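Local coordinates for succinate-semialdehyde dehydrogenase (NAD(P)(+)) (Marinobacter aquaeolei, PDB 3RH9), which probably oxidises succinate semialdehyde to succinate with NAD(P)+ as the electron acceptor, as a member of the aldehyde dehydrogenase family, at residues R146-N158 against H224-T236. Residues are numbered along the deposited sequence; the frame is centred on the assembly and turned at random.
Sequences RPVGVTGLIVPWN and HKDVPMLSFTGST
Strands 151-154 and 229-233 are the two central parallel neighbours of the Rossmann-type NAD-binding domain of an aldehyde dehydrogenase. Strand 178-181 flanks the first and strand 252-256 the second. The axes of 151-154 and 229-233 come within 4.8 Å, with 10° between their directions. Four backbone bonds zip the pair. Gly152 N donates to Met229 O, and Gly152 O accepts from Ser231 N. Ile154 N then reaches Ser231 O at 2.9 Å in an almost straight bond (175°), and Ile154 O takes Thr233 N at 3.0 Å.

On one face of the sheet Leu153 CD2 rests on Ser231 CB, 3.9 Å away, and Leu153 also packs against helix 162-174. Lys167 of that helix binds both Ser231 OG and Thr233 OG1. On the other face lie Ile154 and Phe232. Ile154 CG2 stands anti to its own N, and with CB it touches ring atom CD2 of Phe232, each at 3.9 Å.

Val148, ahead of strand 151-154, sets CG2 against CB of Met229, the first residue of the other strand, at 3.7 Å; residue 229 is a selenomethionine. The Pro228 ring packs against the backbone of Val148 and Gly149. A water joins the two loops, accepting from Val150 N and donating to Asp226 O.

At the C-terminal end of strand 229-233, the side chain of Thr233 lies about 4 Å from that of Glu256, the predicted active-site residue. In Thr233, chi1 of -66° sets OG1 beside the backbone N and leaves CG2 anti to it, facing the Pro156 ring, with CG2 lying 3.5 Å from Pro156 CG.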
# COMPACT_ATOMS: atom_id res chain seq x y z
N ARG A 146 -3.08 -11.36 -10.18
CA ARG A 146 -1.81 -11.92 -10.66
C ARG A 146 -0.72 -11.82 -9.60
O ARG A 146 -0.74 -10.93 -8.74
CB ARG A 146 -1.30 -11.16 -11.91
CG ARG A 146 -2.32 -10.79 -12.95
CD ARG A 146 -2.83 -12.00 -13.66
NE ARG A 146 -3.76 -11.65 -14.72
CZ ARG A 146 -4.50 -12.53 -15.37
NH1 ARG A 146 -4.43 -13.82 -15.06
NH2 ARG A 146 -5.33 -12.13 -16.33
N PRO A 147 0.26 -12.72 -9.67
CA PRO A 147 1.43 -12.60 -8.80
C PRO A 147 2.12 -11.26 -9.01
O PRO A 147 2.32 -10.91 -10.16
CB PRO A 147 2.35 -13.72 -9.31
CG PRO A 147 1.43 -14.70 -9.94
CD PRO A 147 0.27 -13.94 -10.48
N VAL A 148 2.50 -10.53 -7.96
CA VAL A 148 3.21 -9.27 -8.20
C VAL A 148 4.51 -9.53 -8.93
O VAL A 148 5.00 -8.69 -9.66
CB VAL A 148 3.51 -8.41 -6.91
CG1 VAL A 148 2.26 -7.69 -6.43
CG2 VAL A 148 4.18 -9.23 -5.78
N GLY A 149 5.07 -10.71 -8.74
CA GLY A 149 6.33 -11.02 -9.36
C GLY A 149 7.22 -11.51 -8.26
O GLY A 149 6.73 -11.87 -7.20
N VAL A 150 8.52 -11.51 -8.50
CA VAL A 150 9.49 -11.95 -7.50
C VAL A 150 9.58 -10.97 -6.32
O VAL A 150 9.83 -9.77 -6.50
CB VAL A 150 10.90 -12.18 -8.13
CG1 VAL A 150 11.92 -12.50 -7.07
CG2 VAL A 150 10.84 -13.29 -9.15
N THR A 151 9.38 -11.48 -5.11
CA THR A 151 9.42 -10.60 -3.95
C THR A 151 10.64 -10.83 -3.08
O THR A 151 11.20 -11.91 -3.05
CB THR A 151 8.16 -10.75 -3.08
OG1 THR A 151 8.02 -12.11 -2.65
CG2 THR A 151 6.95 -10.37 -3.90
N GLY A 152 11.06 -9.79 -2.37
CA GLY A 152 12.09 -9.93 -1.38
C GLY A 152 11.47 -9.93 -0.01
O GLY A 152 10.80 -8.98 0.38
N LEU A 153 11.66 -11.02 0.72
CA LEU A 153 11.14 -11.15 2.07
C LEU A 153 12.25 -10.89 3.11
O LEU A 153 13.21 -11.69 3.23
CB LEU A 153 10.54 -12.55 2.27
CG LEU A 153 9.49 -12.97 1.25
CD1 LEU A 153 8.66 -14.11 1.79
CD2 LEU A 153 8.60 -11.82 0.91
N ILE A 154 12.12 -9.78 3.86
CA ILE A 154 13.15 -9.39 4.82
C ILE A 154 12.62 -9.39 6.25
O ILE A 154 11.64 -8.69 6.56
CB ILE A 154 13.71 -8.00 4.48
CG1 ILE A 154 13.87 -7.86 2.97
CG2 ILE A 154 15.03 -7.75 5.17
CD1 ILE A 154 14.50 -6.55 2.56
N VAL A 155 13.26 -10.18 7.11
CA VAL A 155 12.75 -10.39 8.47
C VAL A 155 13.80 -10.09 9.54
O VAL A 155 14.99 -10.12 9.25
CB VAL A 155 12.19 -11.83 8.64
CG1 VAL A 155 11.07 -12.10 7.63
CG2 VAL A 155 13.31 -12.85 8.52
N PRO A 156 13.35 -9.76 10.77
CA PRO A 156 14.25 -9.39 11.86
C PRO A 156 14.57 -10.62 12.68
O PRO A 156 14.16 -11.72 12.34
CB PRO A 156 13.39 -8.45 12.72
CG PRO A 156 12.02 -8.51 12.18
CD PRO A 156 11.95 -9.64 11.21
N TRP A 157 15.28 -10.43 13.78
CA TRP A 157 15.59 -11.54 14.65
C TRP A 157 14.48 -11.81 15.67
O TRP A 157 14.52 -12.86 16.31
CB TRP A 157 16.93 -11.33 15.35
CG TRP A 157 17.07 -9.98 15.98
CD1 TRP A 157 17.76 -8.92 15.50
CD2 TRP A 157 16.46 -9.55 17.20
NE1 TRP A 157 17.63 -7.85 16.34
CE2 TRP A 157 16.83 -8.21 17.39
CE3 TRP A 157 15.64 -10.17 18.14
CZ2 TRP A 157 16.43 -7.48 18.50
CZ3 TRP A 157 15.23 -9.45 19.24
CH2 TRP A 157 15.62 -8.11 19.41
N ASN A 158 13.51 -10.90 15.84
CA ASN A 158 12.53 -11.06 16.93
C ASN A 158 11.76 -12.36 16.81
O ASN A 158 11.43 -12.99 17.83
CB ASN A 158 11.51 -9.92 17.06
CG ASN A 158 11.92 -8.64 16.40
OD1 ASN A 158 13.11 -8.32 16.29
ND2 ASN A 158 10.93 -7.88 15.97
N HIS A 224 16.73 -3.89 -8.10
CA HIS A 224 16.41 -4.82 -9.17
C HIS A 224 15.00 -4.62 -9.70
O HIS A 224 14.06 -4.51 -8.93
CB HIS A 224 16.63 -6.27 -8.75
CG HIS A 224 16.87 -7.19 -9.91
ND1 HIS A 224 18.13 -7.63 -10.26
CD2 HIS A 224 16.03 -7.68 -10.84
CE1 HIS A 224 18.04 -8.39 -11.33
NE2 HIS A 224 16.78 -8.44 -11.71
N LYS A 225 14.88 -4.60 -11.03
CA LYS A 225 13.61 -4.41 -11.72
C LYS A 225 12.74 -5.66 -11.76
O LYS A 225 11.58 -5.58 -12.15
CB LYS A 225 13.85 -3.93 -13.15
CG LYS A 225 14.24 -2.45 -13.24
CD LYS A 225 14.66 -2.07 -14.68
CE LYS A 225 15.01 -0.59 -14.80
NZ LYS A 225 15.20 -0.20 -16.23
N ASP A 226 13.28 -6.81 -11.38
CA ASP A 226 12.44 -8.00 -11.31
C ASP A 226 11.94 -8.27 -9.90
O ASP A 226 11.27 -9.27 -9.67
CB ASP A 226 13.17 -9.22 -11.85
CG ASP A 226 13.39 -9.14 -13.34
OD1 ASP A 226 12.72 -8.29 -13.98
OD2 ASP A 226 14.23 -9.91 -13.86
N VAL A 227 12.28 -7.38 -8.97
CA VAL A 227 11.70 -7.47 -7.63
C VAL A 227 10.69 -6.35 -7.41
O VAL A 227 11.00 -5.35 -6.81
CB VAL A 227 12.77 -7.45 -6.54
CG1 VAL A 227 12.13 -7.66 -5.19
CG2 VAL A 227 13.76 -8.54 -6.78
N PRO A 228 9.47 -6.53 -7.92
CA PRO A 228 8.43 -5.51 -7.89
C PRO A 228 7.94 -5.20 -6.48
O PRO A 228 7.41 -4.13 -6.24
CB PRO A 228 7.29 -6.14 -8.68
CG PRO A 228 7.91 -7.25 -9.43
CD PRO A 228 9.01 -7.75 -8.59
N MSE A 229 8.10 -6.14 -5.56
CA MSE A 229 7.60 -5.95 -4.22
C MSE A 229 8.55 -6.39 -3.13
O MSE A 229 9.20 -7.43 -3.23
CB MSE A 229 6.27 -6.67 -4.05
CG MSE A 229 5.95 -6.95 -2.61
SE MSE A 229 4.03 -7.13 -2.34
CE MSE A 229 3.97 -6.87 -0.40
N LEU A 230 8.61 -5.59 -2.07
CA LEU A 230 9.37 -5.91 -0.89
C LEU A 230 8.46 -6.04 0.32
O LEU A 230 7.64 -5.16 0.58
CB LEU A 230 10.40 -4.82 -0.63
CG LEU A 230 11.79 -5.06 -1.21
CD1 LEU A 230 11.76 -4.97 -2.71
CD2 LEU A 230 12.74 -4.05 -0.62
N SER A 231 8.61 -7.13 1.07
CA SER A 231 7.92 -7.27 2.34
C SER A 231 8.94 -7.27 3.48
O SER A 231 9.69 -8.23 3.64
CB SER A 231 7.05 -8.53 2.37
OG SER A 231 6.28 -8.60 3.57
N PHE A 232 8.96 -6.18 4.24
CA PHE A 232 9.97 -5.95 5.27
C PHE A 232 9.39 -5.77 6.68
O PHE A 232 8.53 -4.91 6.92
CB PHE A 232 10.85 -4.74 4.90
CG PHE A 232 11.69 -4.22 6.04
CD1 PHE A 232 11.15 -3.32 6.98
CD2 PHE A 232 13.01 -4.61 6.18
CE1 PHE A 232 11.93 -2.85 8.04
CE2 PHE A 232 13.80 -4.14 7.24
CZ PHE A 232 13.25 -3.25 8.16
N THR A 233 9.86 -6.58 7.62
CA THR A 233 9.60 -6.34 9.03
C THR A 233 10.94 -6.01 9.65
O THR A 233 11.92 -6.68 9.38
CB THR A 233 9.01 -7.59 9.72
OG1 THR A 233 7.72 -7.87 9.19
CG2 THR A 233 8.88 -7.37 11.20
N GLY A 234 10.98 -4.96 10.47
CA GLY A 234 12.21 -4.58 11.14
C GLY A 234 12.19 -3.19 11.76
O GLY A 234 11.15 -2.74 12.22
N SER A 235 13.32 -2.51 11.77
CA SER A 235 13.37 -1.19 12.39
C SER A 235 12.69 -0.10 11.54
O SER A 235 12.76 -0.10 10.31
CB SER A 235 14.81 -0.81 12.75
OG SER A 235 15.61 -0.61 11.61
N THR A 236 12.02 0.83 12.22
CA THR A 236 11.37 1.95 11.55
C THR A 236 12.38 2.73 10.72
O THR A 236 12.06 3.21 9.63
CB THR A 236 10.70 2.89 12.56
OG1 THR A 236 10.04 2.13 13.57
CG2 THR A 236 9.67 3.78 11.88
O HOH W 1 9.18 -10.37 -11.25